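Local coordinates for GTN Reductase (Agrobacterium tumefaciens, PDB 5N6G), which binds flavin mononucleotide and, as an ene-reductase of the Old Yellow Enzyme family, probably reduces activated carbon-carbon double bonds with NADH or NADPH as electron donor, at residues G92-Q97 against G171-E176; P34-A39 against W80-D85; R18-P23 against V322-F327; E54-S59 against A96-V101. One frame throughout, in Å; residues are numbered along the deposited sequence.

Interactions 1, 3 and 4 are parallel strand pairings of one eight-stranded barrel, all buried and all touching FMN, whereas interaction 2 packs two helices outside that barrel and reaches exposed side chains at one edge. Strand 94-99 serves twice, meeting strand 174-178 in interaction 1 and strand 50-57 in interaction 4, so Ala96 and Gln97 belong to both. Interaction 3 joins the first and last strands and thereby closes the ring. Backbone hydrogen bonds dominate the three sheet contacts; interaction 2 relies instead on apolar packing plus one weak polar bond. Interactions 1 and 2 touch each other, the Phe172 ring meeting that of Trp80 edge to face.

Interaction 1: G92-Q97 against G171-E176; sequences GKIVAQ and GFDGVE. With FMN (flavin mononucleotide), chain B.
Gln97 and Glu176 run side by side from paired strands, both pointing the same way. The Gln97 chain leaves with CG anti to the backbone N (chi1 -172°) and stays extended, which carries its amide to the flavin. Its CB lies 4.0 Å from Glu176 O, and CG comes nearer to that oxygen, at 3.6 Å. CD faces the flavin, 3.7 Å from FMN O2. At the tip the two amide atoms divide the work: OE1 accepts from FMN N3 at 2.9 Å, while NE2 donates to FMN O2 in a nearly straight bond (171°). NE2 also gives a weak bond to OE2 of Glu176; the carboxylate and amide planes are 53° apart, and OE1 of that carboxylate is bonded to His265. With both amide atoms bonded to the pyrimidine edge of FMN, the rotation of the group is fixed.

The strands are neighbours in the parallel eight-stranded TIM barrel, with Ala96 opposite Val175 and Gln97 opposite Glu176. Ala96 N donates to Gly174 O, and Glu176 N to Ala96 O at 2.8 Å. On the face of Ala96 and Val175, Ala96 CB sits over the centre of the Phe172 ring, 3.6 Å from its centroid, a CH-pi contact. At the start of strand 94-99 two hydrogen bonds join Ile94 and Asp173: Asp173 N donates to Ile94 O, and Ile94 N reaches the anti lone pair of Asp173 OD2, an oxygen that also binds His88.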
# COMPACT_ATOMS: atom_id res chain seq x y z
N GLY A 92 17.71 5.09 -7.64
CA GLY A 92 16.70 4.73 -6.67
C GLY A 92 16.28 3.27 -6.71
O GLY A 92 16.86 2.43 -7.40
N LYS A 93 15.27 2.97 -5.89
CA LYS A 93 14.68 1.65 -5.75
C LYS A 93 13.18 1.83 -5.63
O LYS A 93 12.70 2.81 -5.07
CB LYS A 93 15.22 0.92 -4.51
CG LYS A 93 16.73 0.66 -4.55
CD LYS A 93 17.08 -0.40 -5.58
CE LYS A 93 18.57 -0.38 -5.93
NZ LYS A 93 19.38 -0.63 -4.72
N ILE A 94 12.42 0.87 -6.17
CA ILE A 94 10.97 1.03 -6.24
C ILE A 94 10.30 -0.33 -6.15
O ILE A 94 10.73 -1.29 -6.79
CB ILE A 94 10.59 1.79 -7.52
CG1 ILE A 94 9.09 2.07 -7.57
CG2 ILE A 94 11.08 1.07 -8.78
CD1 ILE A 94 8.74 3.10 -8.65
N VAL A 95 9.25 -0.40 -5.32
CA VAL A 95 8.42 -1.59 -5.19
C VAL A 95 6.99 -1.22 -5.57
O VAL A 95 6.51 -0.11 -5.33
CB VAL A 95 8.47 -2.18 -3.77
CG1 VAL A 95 9.88 -2.69 -3.46
CG2 VAL A 95 8.02 -1.17 -2.73
N ALA A 96 6.29 -2.18 -6.16
CA ALA A 96 4.91 -2.00 -6.58
C ALA A 96 3.97 -2.37 -5.44
O ALA A 96 4.09 -3.47 -4.88
CB ALA A 96 4.60 -2.87 -7.79
N GLN A 97 3.04 -1.48 -5.11
CA GLN A 97 2.04 -1.79 -4.08
C GLN A 97 0.90 -2.54 -4.76
O GLN A 97 -0.01 -1.92 -5.31
CB GLN A 97 1.53 -0.54 -3.37
CG GLN A 97 0.65 -0.98 -2.20
CD GLN A 97 -0.11 0.11 -1.49
OE1 GLN A 97 -0.85 0.90 -2.09
NE2 GLN A 97 0.01 0.12 -0.17
N GLY A 171 10.32 -4.62 -13.95
CA GLY A 171 11.56 -4.10 -13.43
C GLY A 171 11.52 -3.62 -11.99
O GLY A 171 12.47 -2.98 -11.54
N PHE A 172 10.44 -3.88 -11.26
CA PHE A 172 10.39 -3.50 -9.86
C PHE A 172 11.41 -4.30 -9.06
O PHE A 172 11.72 -5.45 -9.39
CB PHE A 172 9.00 -3.71 -9.29
CG PHE A 172 7.99 -2.69 -9.76
CD1 PHE A 172 7.93 -1.43 -9.17
CD2 PHE A 172 7.11 -2.99 -10.78
CE1 PHE A 172 7.02 -0.49 -9.59
CE2 PHE A 172 6.19 -2.05 -11.20
CZ PHE A 172 6.16 -0.79 -10.62
N ASP A 173 11.90 -3.68 -7.99
CA ASP A 173 12.79 -4.36 -7.05
C ASP A 173 12.05 -5.34 -6.15
O ASP A 173 12.69 -6.19 -5.53
CB ASP A 173 13.51 -3.31 -6.22
CG ASP A 173 14.41 -2.45 -7.08
OD1 ASP A 173 15.43 -2.99 -7.56
OD2 ASP A 173 14.06 -1.27 -7.32
N GLY A 174 10.73 -5.28 -6.12
CA GLY A 174 9.92 -6.08 -5.23
C GLY A 174 8.50 -5.54 -5.22
O GLY A 174 8.14 -4.69 -6.03
N VAL A 175 7.71 -6.05 -4.29
CA VAL A 175 6.33 -5.62 -4.13
C VAL A 175 6.04 -5.36 -2.66
O VAL A 175 6.62 -5.98 -1.76
CB VAL A 175 5.30 -6.64 -4.66
CG1 VAL A 175 5.57 -6.95 -6.14
CG2 VAL A 175 5.25 -7.91 -3.84
N GLU A 176 5.10 -4.46 -2.44
CA GLU A 176 4.44 -4.29 -1.15
C GLU A 176 3.01 -4.79 -1.30
O GLU A 176 2.24 -4.22 -2.08
CB GLU A 176 4.46 -2.83 -0.70
CG GLU A 176 3.69 -2.59 0.59
CD GLU A 176 3.79 -1.16 1.11
OE1 GLU A 176 4.81 -0.79 1.77
OE2 GLU A 176 2.82 -0.40 0.89
N1 FMN B . -2.09 4.46 1.20
C2 FMN B . -1.89 3.26 0.55
O2 FMN B . -1.57 2.22 1.16
N3 FMN B . -2.01 3.21 -0.82
C4 FMN B . -2.38 4.26 -1.64
O4 FMN B . -2.41 4.12 -2.87
C4A FMN B . -2.62 5.51 -0.95
N5 FMN B . -2.94 6.56 -1.66
C5A FMN B . -3.01 7.78 -1.00
C6 FMN B . -3.23 8.92 -1.75
C7 FMN B . -3.20 10.18 -1.16
C7M FMN B . -3.41 11.40 -2.03
C8 FMN B . -2.96 10.30 0.21
C8M FMN B . -2.85 11.65 0.87
C9 FMN B . -2.76 9.16 0.98
C9A FMN B . -2.77 7.90 0.38
N10 FMN B . -2.46 6.73 1.10
C10 FMN B . -2.41 5.51 0.48
C1' FMN B . -2.02 6.87 2.50
C2' FMN B . -0.57 7.32 2.56
O2' FMN B . 0.30 6.30 2.04
C3' FMN B . -0.11 7.67 3.98
O3' FMN B . -0.34 6.57 4.85
C4' FMN B . -0.81 8.90 4.56
O4' FMN B . -0.72 10.00 3.65
C5' FMN B . -0.27 9.28 5.93
O5' FMN B . 1.12 9.64 5.83
P FMN B . 1.67 11.17 5.88
O1P FMN B . 1.27 11.70 7.24
O2P FMN B . 0.93 11.90 4.77
O3P FMN B . 3.13 11.04 5.67

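Interaction 2: P34-A39 against W80-D85; sequences PNNLNA and WKKITD
Pro34 points CG at the face of the Trp80 indole, 3.4 Å from the centroid of its five-membered ring and 6° off the normal, a CH-pi contact in which the two side chains meet at about a right angle. The Trp80 indole is itself fixed by a hydrogen bond from NE1 to Gly70 O. From the same proline, CB touches Ile83 CD1 at 3.7 Å.

Asn35 is the N-cap of the helix that follows and forms a capping box with Asn38: Asn38 N donates to Asn35 OD1 (3.0 Å, 166°), and Asn35 N donates to Asn38 OD1. These reciprocal bonds tie up the first turn of helix 36-43. Asn36 is at the exposed margin. Its OD1 lies 3.3 Å from Lys82 CE and accepts only a weak bond from Lys82 NZ; the lysine gets there because its chain is extended as far as CE and bends at its last torsion (106°).

Asn38 turns its CB to Ile83 CD1 at 4.0 Å, its amide being occupied by Tyr363, Arg28 and Ser29. At Ala39 the backbones come close, with CA atoms of Ala39 and Ile83 4.8 Å apart and Ile83 CG1 3.6 Å from Ala39 CA. Ile83 thus spans Pro34, Asn38 and Ala39. Helix 36-43 lies in this way against helix 74-89, whose inner side chains Trp80 and Ile83 continue the packing to strands 50-57 and 94-99 respectively.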
# COMPACT_ATOMS: atom_id res chain seq x y z
N PRO A 34 0.33 3.15 -17.01
CA PRO A 34 1.20 4.29 -16.71
C PRO A 34 1.67 4.96 -17.99
O PRO A 34 1.92 4.31 -19.00
CB PRO A 34 2.39 3.66 -15.97
CG PRO A 34 1.88 2.37 -15.44
CD PRO A 34 0.92 1.89 -16.51
N ASN A 35 1.83 6.29 -17.91
CA ASN A 35 2.16 7.10 -19.07
C ASN A 35 3.41 7.94 -18.81
O ASN A 35 4.10 7.75 -17.80
CB ASN A 35 0.95 7.95 -19.43
CG ASN A 35 0.49 8.81 -18.28
OD1 ASN A 35 1.31 9.42 -17.58
ND2 ASN A 35 -0.81 8.80 -18.02
N ASN A 36 3.76 8.83 -19.74
CA ASN A 36 5.03 9.55 -19.61
C ASN A 36 5.01 10.55 -18.46
O ASN A 36 6.04 10.77 -17.80
CB ASN A 36 5.34 10.29 -20.91
CG ASN A 36 5.73 9.36 -22.01
OD1 ASN A 36 6.00 8.19 -21.78
ND2 ASN A 36 5.79 9.88 -23.22
N LEU A 37 3.86 11.17 -18.20
CA LEU A 37 3.75 12.08 -17.05
C LEU A 37 3.98 11.33 -15.74
O LEU A 37 4.67 11.83 -14.84
CB LEU A 37 2.39 12.77 -17.05
CG LEU A 37 2.25 13.93 -16.05
CD1 LEU A 37 3.12 15.10 -16.44
CD2 LEU A 37 0.79 14.36 -15.96
N ASN A 38 3.41 10.13 -15.62
CA ASN A 38 3.65 9.29 -14.45
C ASN A 38 5.14 9.02 -14.28
O ASN A 38 5.65 8.99 -13.15
CB ASN A 38 2.91 7.95 -14.58
CG ASN A 38 1.40 8.07 -14.74
OD1 ASN A 38 0.78 7.22 -15.40
ND2 ASN A 38 0.79 9.07 -14.14
N ALA A 39 5.85 8.82 -15.40
CA ALA A 39 7.28 8.55 -15.31
C ALA A 39 8.03 9.75 -14.79
O ALA A 39 8.93 9.62 -13.95
CB ALA A 39 7.83 8.11 -16.67
N TRP A 80 5.04 0.69 -16.81
CA TRP A 80 5.80 0.60 -15.57
C TRP A 80 7.29 0.41 -15.82
O TRP A 80 8.13 0.89 -15.03
CB TRP A 80 5.28 -0.53 -14.72
CG TRP A 80 4.04 -0.24 -13.94
CD1 TRP A 80 2.86 -0.92 -14.01
CD2 TRP A 80 3.85 0.78 -12.94
NE1 TRP A 80 1.96 -0.41 -13.11
CE2 TRP A 80 2.53 0.65 -12.45
CE3 TRP A 80 4.67 1.78 -12.41
CZ2 TRP A 80 2.01 1.48 -11.46
CZ3 TRP A 80 4.13 2.63 -11.42
CH2 TRP A 80 2.82 2.46 -10.97
N LYS A 81 7.66 -0.32 -16.89
CA LYS A 81 9.07 -0.52 -17.17
C LYS A 81 9.77 0.81 -17.43
O LYS A 81 10.92 0.99 -17.03
CB LYS A 81 9.23 -1.48 -18.36
CG LYS A 81 10.66 -1.85 -18.69
CD LYS A 81 11.31 -2.68 -17.57
CE LYS A 81 12.70 -3.17 -17.96
NZ LYS A 81 13.32 -3.97 -16.87
N LYS A 82 9.11 1.74 -18.10
CA LYS A 82 9.72 3.06 -18.29
C LYS A 82 9.97 3.74 -16.95
O LYS A 82 11.00 4.39 -16.76
CB LYS A 82 8.82 3.92 -19.18
CG LYS A 82 9.43 5.25 -19.56
CD LYS A 82 8.41 6.14 -20.27
CE LYS A 82 9.10 7.29 -21.00
NZ LYS A 82 9.11 7.09 -22.48
N ILE A 83 9.03 3.58 -16.01
CA ILE A 83 9.14 4.19 -14.69
C ILE A 83 10.28 3.56 -13.88
O ILE A 83 11.11 4.27 -13.30
CB ILE A 83 7.80 4.09 -13.95
CG1 ILE A 83 6.79 5.02 -14.62
CG2 ILE A 83 7.98 4.40 -12.46
CD1 ILE A 83 5.40 4.85 -14.16
N THR A 84 10.32 2.22 -13.81
CA THR A 84 11.36 1.59 -13.00
C THR A 84 12.74 1.82 -13.61
O THR A 84 13.71 2.07 -12.89
CB THR A 84 11.10 0.09 -12.82
OG1 THR A 84 11.23 -0.60 -14.07
CG2 THR A 84 9.72 -0.17 -12.25
N ASP A 85 12.85 1.79 -14.94
CA ASP A 85 14.13 2.13 -15.57
C ASP A 85 14.56 3.55 -15.18
O ASP A 85 15.74 3.79 -14.88
CB ASP A 85 14.02 2.01 -17.08
CG ASP A 85 14.03 0.56 -17.57
OD1 ASP A 85 14.29 -0.37 -16.77
OD2 ASP A 85 13.78 0.38 -18.79

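Interaction 3: R18-P23 against V322-F327; sequences RIVMAP and VDAVAF. With FMN (flavin mononucleotide), chain B.
Ile19 CG2 approaches the Phe327 ring obliquely, 3.9 Å from its CD2, and Val20 O lies near the ring plane at the edge. Phe327, Arg18 and Val20 have the three largest shares of the surface buried here. Leu337 and Leu341 of helix 337-343 also pack on the Phe327 ring. The Phe327 backbone is held on both sides: its N donates to Val20 O at 2.9 Å, and its O accepts from Ala22 N. Val20 N donates to Val325 O (169°), and Val325 N to Arg18 O.

This is the parallel pairing of the first and last strands, the seam that closes the TIM barrel. On the face of Val20 and Ala326, Val20 CB meets Ala326 CB at 3.8 Å. Val20 CG2 lies against Ala324 CB.

Before the strands begin, Arg18 stretches its chain from CG to NE along Asp323 O. Its NH1 donates to that oxygen at 2.9 Å, in the carbonyl plane on a lone pair, and a water links NH1 to Asp323 OD1. Asp323 OD2 forms a salt bridge with Arg294 and accepts a hydrogen bond from Trp302 N. Past the far end of the pairing, Pro23 O accepts from FMN O2' at 2.7 Å.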
# COMPACT_ATOMS: atom_id res chain seq x y z
N ARG A 18 16.93 5.94 4.57
CA ARG A 18 15.77 5.39 5.25
C ARG A 18 14.55 6.30 5.13
O ARG A 18 13.63 6.22 5.94
CB ARG A 18 16.12 5.09 6.70
CG ARG A 18 17.11 3.94 6.78
CD ARG A 18 17.97 4.02 8.02
NE ARG A 18 19.00 2.97 8.03
CZ ARG A 18 18.89 1.82 8.69
NH1 ARG A 18 17.81 1.55 9.41
NH2 ARG A 18 19.87 0.93 8.62
N ILE A 19 14.51 7.13 4.09
CA ILE A 19 13.37 7.99 3.80
C ILE A 19 12.60 7.32 2.66
O ILE A 19 13.13 7.16 1.56
CB ILE A 19 13.82 9.41 3.43
CG1 ILE A 19 14.47 10.12 4.63
CG2 ILE A 19 12.66 10.28 2.96
CD1 ILE A 19 15.46 11.23 4.25
N VAL A 20 11.39 6.88 2.94
CA VAL A 20 10.58 6.11 2.01
C VAL A 20 9.45 6.98 1.50
O VAL A 20 8.85 7.75 2.26
CB VAL A 20 10.07 4.83 2.70
CG1 VAL A 20 9.14 4.02 1.82
CG2 VAL A 20 11.25 3.99 3.17
N MET A 21 9.16 6.88 0.20
CA MET A 21 7.96 7.50 -0.37
C MET A 21 6.78 6.55 -0.20
O MET A 21 6.74 5.45 -0.79
CB MET A 21 8.16 7.85 -1.84
CG MET A 21 6.92 8.43 -2.49
SD MET A 21 7.28 8.99 -4.15
CE MET A 21 5.63 9.26 -4.81
N ALA A 22 5.84 6.94 0.64
CA ALA A 22 4.66 6.13 0.89
C ALA A 22 3.80 6.01 -0.37
O ALA A 22 3.87 6.85 -1.28
CB ALA A 22 3.82 6.74 2.01
N PRO A 23 2.97 4.97 -0.44
CA PRO A 23 2.11 4.78 -1.62
C PRO A 23 1.05 5.88 -1.69
O PRO A 23 0.41 6.20 -0.68
CB PRO A 23 1.46 3.41 -1.38
CG PRO A 23 1.52 3.22 0.13
CD PRO A 23 2.82 3.88 0.55
N VAL A 322 12.03 2.59 14.94
CA VAL A 322 11.71 2.20 13.57
C VAL A 322 13.02 2.16 12.80
O VAL A 322 14.01 2.78 13.17
CB VAL A 322 10.72 3.17 12.88
CG1 VAL A 322 9.52 3.43 13.76
CG2 VAL A 322 11.39 4.49 12.51
N ASP A 323 13.01 1.42 11.68
CA ASP A 323 14.18 1.37 10.81
C ASP A 323 14.14 2.41 9.72
O ASP A 323 15.20 2.79 9.20
CB ASP A 323 14.31 -0.01 10.16
CG ASP A 323 14.48 -1.12 11.15
OD1 ASP A 323 15.13 -0.88 12.21
OD2 ASP A 323 13.99 -2.25 10.88
N ALA A 324 12.95 2.85 9.33
CA ALA A 324 12.80 3.79 8.24
C ALA A 324 11.43 4.44 8.40
O ALA A 324 10.55 3.89 9.09
CB ALA A 324 12.92 3.12 6.86
N VAL A 325 11.26 5.59 7.77
CA VAL A 325 10.02 6.37 7.85
C VAL A 325 9.53 6.65 6.43
O VAL A 325 10.30 7.11 5.58
CB VAL A 325 10.23 7.68 8.62
CG1 VAL A 325 8.97 8.54 8.53
CG2 VAL A 325 10.58 7.39 10.09
N ALA A 326 8.26 6.35 6.19
CA ALA A 326 7.61 6.63 4.92
C ALA A 326 6.78 7.89 5.07
O ALA A 326 5.99 8.02 6.01
CB ALA A 326 6.74 5.46 4.49
N PHE A 327 6.96 8.81 4.14
CA PHE A 327 6.24 10.07 4.10
C PHE A 327 5.30 10.06 2.92
O PHE A 327 5.71 9.70 1.81
CB PHE A 327 7.19 11.24 3.94
CG PHE A 327 8.20 11.40 5.07
CD1 PHE A 327 7.93 12.22 6.14
CD2 PHE A 327 9.43 10.76 5.01
CE1 PHE A 327 8.86 12.40 7.15
CE2 PHE A 327 10.36 10.92 6.02
CZ PHE A 327 10.08 11.75 7.08
N1 FMN B . -2.09 4.46 1.20
C2 FMN B . -1.89 3.26 0.55
O2 FMN B . -1.57 2.22 1.16
N3 FMN B . -2.01 3.21 -0.82
C4 FMN B . -2.38 4.26 -1.64
O4 FMN B . -2.41 4.12 -2.87
C4A FMN B . -2.62 5.51 -0.95
N5 FMN B . -2.94 6.56 -1.66
C5A FMN B . -3.01 7.78 -1.00
C6 FMN B . -3.23 8.92 -1.75
C7 FMN B . -3.20 10.18 -1.16
C7M FMN B . -3.41 11.40 -2.03
C8 FMN B . -2.96 10.30 0.21
C8M FMN B . -2.85 11.65 0.87
C9 FMN B . -2.76 9.16 0.98
C9A FMN B . -2.77 7.90 0.38
N10 FMN B . -2.46 6.73 1.10
C10 FMN B . -2.41 5.51 0.48
C1' FMN B . -2.02 6.87 2.50
C2' FMN B . -0.57 7.32 2.56
O2' FMN B . 0.30 6.30 2.04
C3' FMN B . -0.11 7.67 3.98
O3' FMN B . -0.34 6.57 4.85
C4' FMN B . -0.81 8.90 4.56
O4' FMN B . -0.72 10.00 3.65
C5' FMN B . -0.27 9.28 5.93
O5' FMN B . 1.12 9.64 5.83
P FMN B . 1.67 11.17 5.88
O1P FMN B . 1.27 11.70 7.24
O2P FMN B . 0.93 11.90 4.77
O3P FMN B . 3.13 11.04 5.67
O HOH W 1 17.70 0.02 11.84

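Interaction 4: E54-S59 against A96-V101; sequences EGTPIS and AQIWHV. With FMN (flavin mononucleotide), chain B; 8OZ (2-Phenylacrylic acid), chain C.
Thr56 N donates to Gln97 O at 2.8 Å and 162°, and the carbonyl of Thr56 takes a weak bond, bent to 132°, from Trp99 N. Ile58 N then donates to Trp99 O at 3.1 Å. One step earlier Gly55 N points to the flavin, bonding FMN O4 at 3.1 Å, so Gly55 N and the Gln97 amide together serve the pyrimidine part of the cofactor.

The polar side-chain ends find their partners beyond the two segments: Thr56 OG1 binds Pro69 O, Ser59 OG binds Gly62 N, and Glu54 OE2 binds the Tyr42 hydroxyl. His100 is held through both ring nitrogens, NE2 by Gln61 and ND1 by Gly102 N.

At chi1 -166° the indole of Trp99 is swung to the side opposite its backbone N, back along Gly55, which leaves CE3 only 3.3 Å from Gly55 C. The lack of a side chain at Gly55 is what permits this approach. The six-membered ring of Trp99 reaches the ligand, CZ2 lying 3.2 Å from atom C of 2-phenylacrylic acid, while His178 stacks on the indole. Pro57 runs beside Trp99, and Ile58 CG2 meets Ile98 CB at 3.9 Å.

Strands 50-57 and 94-99 are the parallel neighbours of a beta-alpha-beta unit connected by helix 74-89, whose Trp80 touches Glu54 and Thr56; helix 150-169 packs on Ile58 and His100, and strand 174-178 continues the barrel beyond 94-99.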
# COMPACT_ATOMS: atom_id res chain seq x y z
N GLU A 54 1.95 4.13 -5.89
CA GLU A 54 0.50 4.13 -5.73
C GLU A 54 -0.02 2.70 -5.81
O GLU A 54 0.53 1.86 -6.51
CB GLU A 54 -0.15 4.97 -6.83
CG GLU A 54 0.02 4.44 -8.26
CD GLU A 54 0.02 5.56 -9.31
OE1 GLU A 54 -1.08 6.01 -9.72
OE2 GLU A 54 1.12 5.98 -9.71
N GLY A 55 -1.13 2.44 -5.13
CA GLY A 55 -1.73 1.13 -5.25
C GLY A 55 -1.96 0.78 -6.70
O GLY A 55 -2.45 1.62 -7.49
N THR A 56 -1.57 -0.42 -7.09
CA THR A 56 -1.66 -0.87 -8.47
C THR A 56 -2.38 -2.21 -8.51
O THR A 56 -1.85 -3.22 -8.00
CB THR A 56 -0.27 -0.90 -9.11
OG1 THR A 56 -0.39 -1.19 -10.51
CG2 THR A 56 0.67 -1.87 -8.46
N PRO A 57 -3.59 -2.28 -9.05
CA PRO A 57 -4.38 -3.51 -8.93
C PRO A 57 -3.81 -4.66 -9.73
O PRO A 57 -3.27 -4.50 -10.82
CB PRO A 57 -5.77 -3.10 -9.43
CG PRO A 57 -5.83 -1.63 -9.04
CD PRO A 57 -4.44 -1.12 -9.35
N ILE A 58 -3.99 -5.85 -9.15
CA ILE A 58 -3.57 -7.10 -9.78
C ILE A 58 -4.52 -7.56 -10.87
O ILE A 58 -4.18 -8.47 -11.65
CB ILE A 58 -3.45 -8.21 -8.71
CG1 ILE A 58 -4.81 -8.42 -8.03
CG2 ILE A 58 -2.40 -7.84 -7.67
CD1 ILE A 58 -4.81 -9.54 -6.99
N SER A 59 -5.70 -6.97 -10.96
CA SER A 59 -6.73 -7.41 -11.89
C SER A 59 -7.75 -6.29 -12.01
O SER A 59 -7.81 -5.40 -11.15
CB SER A 59 -7.43 -8.67 -11.40
OG SER A 59 -8.09 -8.36 -10.19
N ALA A 96 6.29 -2.18 -6.16
CA ALA A 96 4.91 -2.00 -6.58
C ALA A 96 3.97 -2.37 -5.44
O ALA A 96 4.09 -3.47 -4.88
CB ALA A 96 4.60 -2.87 -7.79
N GLN A 97 3.04 -1.48 -5.11
CA GLN A 97 2.04 -1.79 -4.08
C GLN A 97 0.90 -2.54 -4.76
O GLN A 97 -0.01 -1.92 -5.31
CB GLN A 97 1.53 -0.54 -3.37
CG GLN A 97 0.65 -0.98 -2.20
CD GLN A 97 -0.11 0.11 -1.49
OE1 GLN A 97 -0.85 0.90 -2.09
NE2 GLN A 97 0.01 0.12 -0.17
N ILE A 98 0.93 -3.86 -4.70
CA ILE A 98 -0.03 -4.66 -5.45
C ILE A 98 -1.33 -4.76 -4.65
O ILE A 98 -1.33 -5.04 -3.44
CB ILE A 98 0.55 -6.03 -5.84
CG1 ILE A 98 0.95 -6.88 -4.62
CG2 ILE A 98 1.75 -5.81 -6.81
CD1 ILE A 98 1.44 -8.30 -5.04
N TRP A 99 -2.44 -4.50 -5.32
CA TRP A 99 -3.66 -4.06 -4.67
C TRP A 99 -4.87 -4.87 -5.13
O TRP A 99 -4.98 -5.22 -6.31
CB TRP A 99 -3.87 -2.62 -5.02
CG TRP A 99 -4.86 -1.81 -4.25
CD1 TRP A 99 -5.43 -2.09 -3.04
CD2 TRP A 99 -5.34 -0.53 -4.64
NE1 TRP A 99 -6.25 -1.05 -2.66
CE2 TRP A 99 -6.21 -0.07 -3.62
CE3 TRP A 99 -5.11 0.29 -5.75
CZ2 TRP A 99 -6.83 1.16 -3.69
CZ3 TRP A 99 -5.73 1.50 -5.83
CH2 TRP A 99 -6.60 1.93 -4.81
N HIS A 100 -5.77 -5.16 -4.21
CA HIS A 100 -7.12 -5.60 -4.53
C HIS A 100 -8.04 -4.87 -3.56
O HIS A 100 -7.90 -4.99 -2.34
CB HIS A 100 -7.30 -7.13 -4.41
CG HIS A 100 -8.55 -7.64 -5.03
ND1 HIS A 100 -9.80 -7.17 -4.70
CD2 HIS A 100 -8.73 -8.59 -5.97
CE1 HIS A 100 -10.70 -7.79 -5.44
NE2 HIS A 100 -10.08 -8.67 -6.21
N VAL A 101 -8.98 -4.12 -4.11
CA VAL A 101 -9.85 -3.28 -3.29
C VAL A 101 -11.00 -4.02 -2.62
O VAL A 101 -11.64 -3.45 -1.72
CB VAL A 101 -10.51 -2.15 -4.09
CG1 VAL A 101 -9.44 -1.25 -4.65
CG2 VAL A 101 -11.40 -2.69 -5.21
N1 FMN B . -2.09 4.46 1.20
C2 FMN B . -1.89 3.26 0.55
O2 FMN B . -1.57 2.22 1.16
N3 FMN B . -2.01 3.21 -0.82
C4 FMN B . -2.38 4.26 -1.64
O4 FMN B . -2.41 4.12 -2.87
C4A FMN B . -2.62 5.51 -0.95
N5 FMN B . -2.94 6.56 -1.66
C5A FMN B . -3.01 7.78 -1.00
C6 FMN B . -3.23 8.92 -1.75
C7 FMN B . -3.20 10.18 -1.16
C7M FMN B . -3.41 11.40 -2.03
C8 FMN B . -2.96 10.30 0.21
C8M FMN B . -2.85 11.65 0.87
C9 FMN B . -2.76 9.16 0.98
C9A FMN B . -2.77 7.90 0.38
N10 FMN B . -2.46 6.73 1.10
C10 FMN B . -2.41 5.51 0.48
C1' FMN B . -2.02 6.87 2.50
C2' FMN B . -0.57 7.32 2.56
O2' FMN B . 0.30 6.30 2.04
C3' FMN B . -0.11 7.67 3.98
O3' FMN B . -0.34 6.57 4.85
C4' FMN B . -0.81 8.90 4.56
O4' FMN B . -0.72 10.00 3.65
C5' FMN B . -0.27 9.28 5.93
O5' FMN B . 1.12 9.64 5.83
P FMN B . 1.67 11.17 5.88
O1P FMN B . 1.27 11.70 7.24
O2P FMN B . 0.93 11.90 4.77
O3P FMN B . 3.13 11.04 5.67
C4 8OZ C . -6.75 7.72 -1.23
C5 8OZ C . -7.61 7.70 -2.30
C6 8OZ C . -7.89 6.51 -2.94
C7 8OZ C . -7.29 5.34 -2.51
C8 8OZ C . -5.54 3.77 0.39
C 8OZ C . -5.19 3.30 -1.99
O 8OZ C . -4.83 2.86 0.74
C1 8OZ C . -5.67 4.11 -1.07
C2 8OZ C . -6.40 5.35 -1.45
C3 8OZ C . -6.15 6.55 -0.80
O1 8OZ C . -6.23 4.49 1.24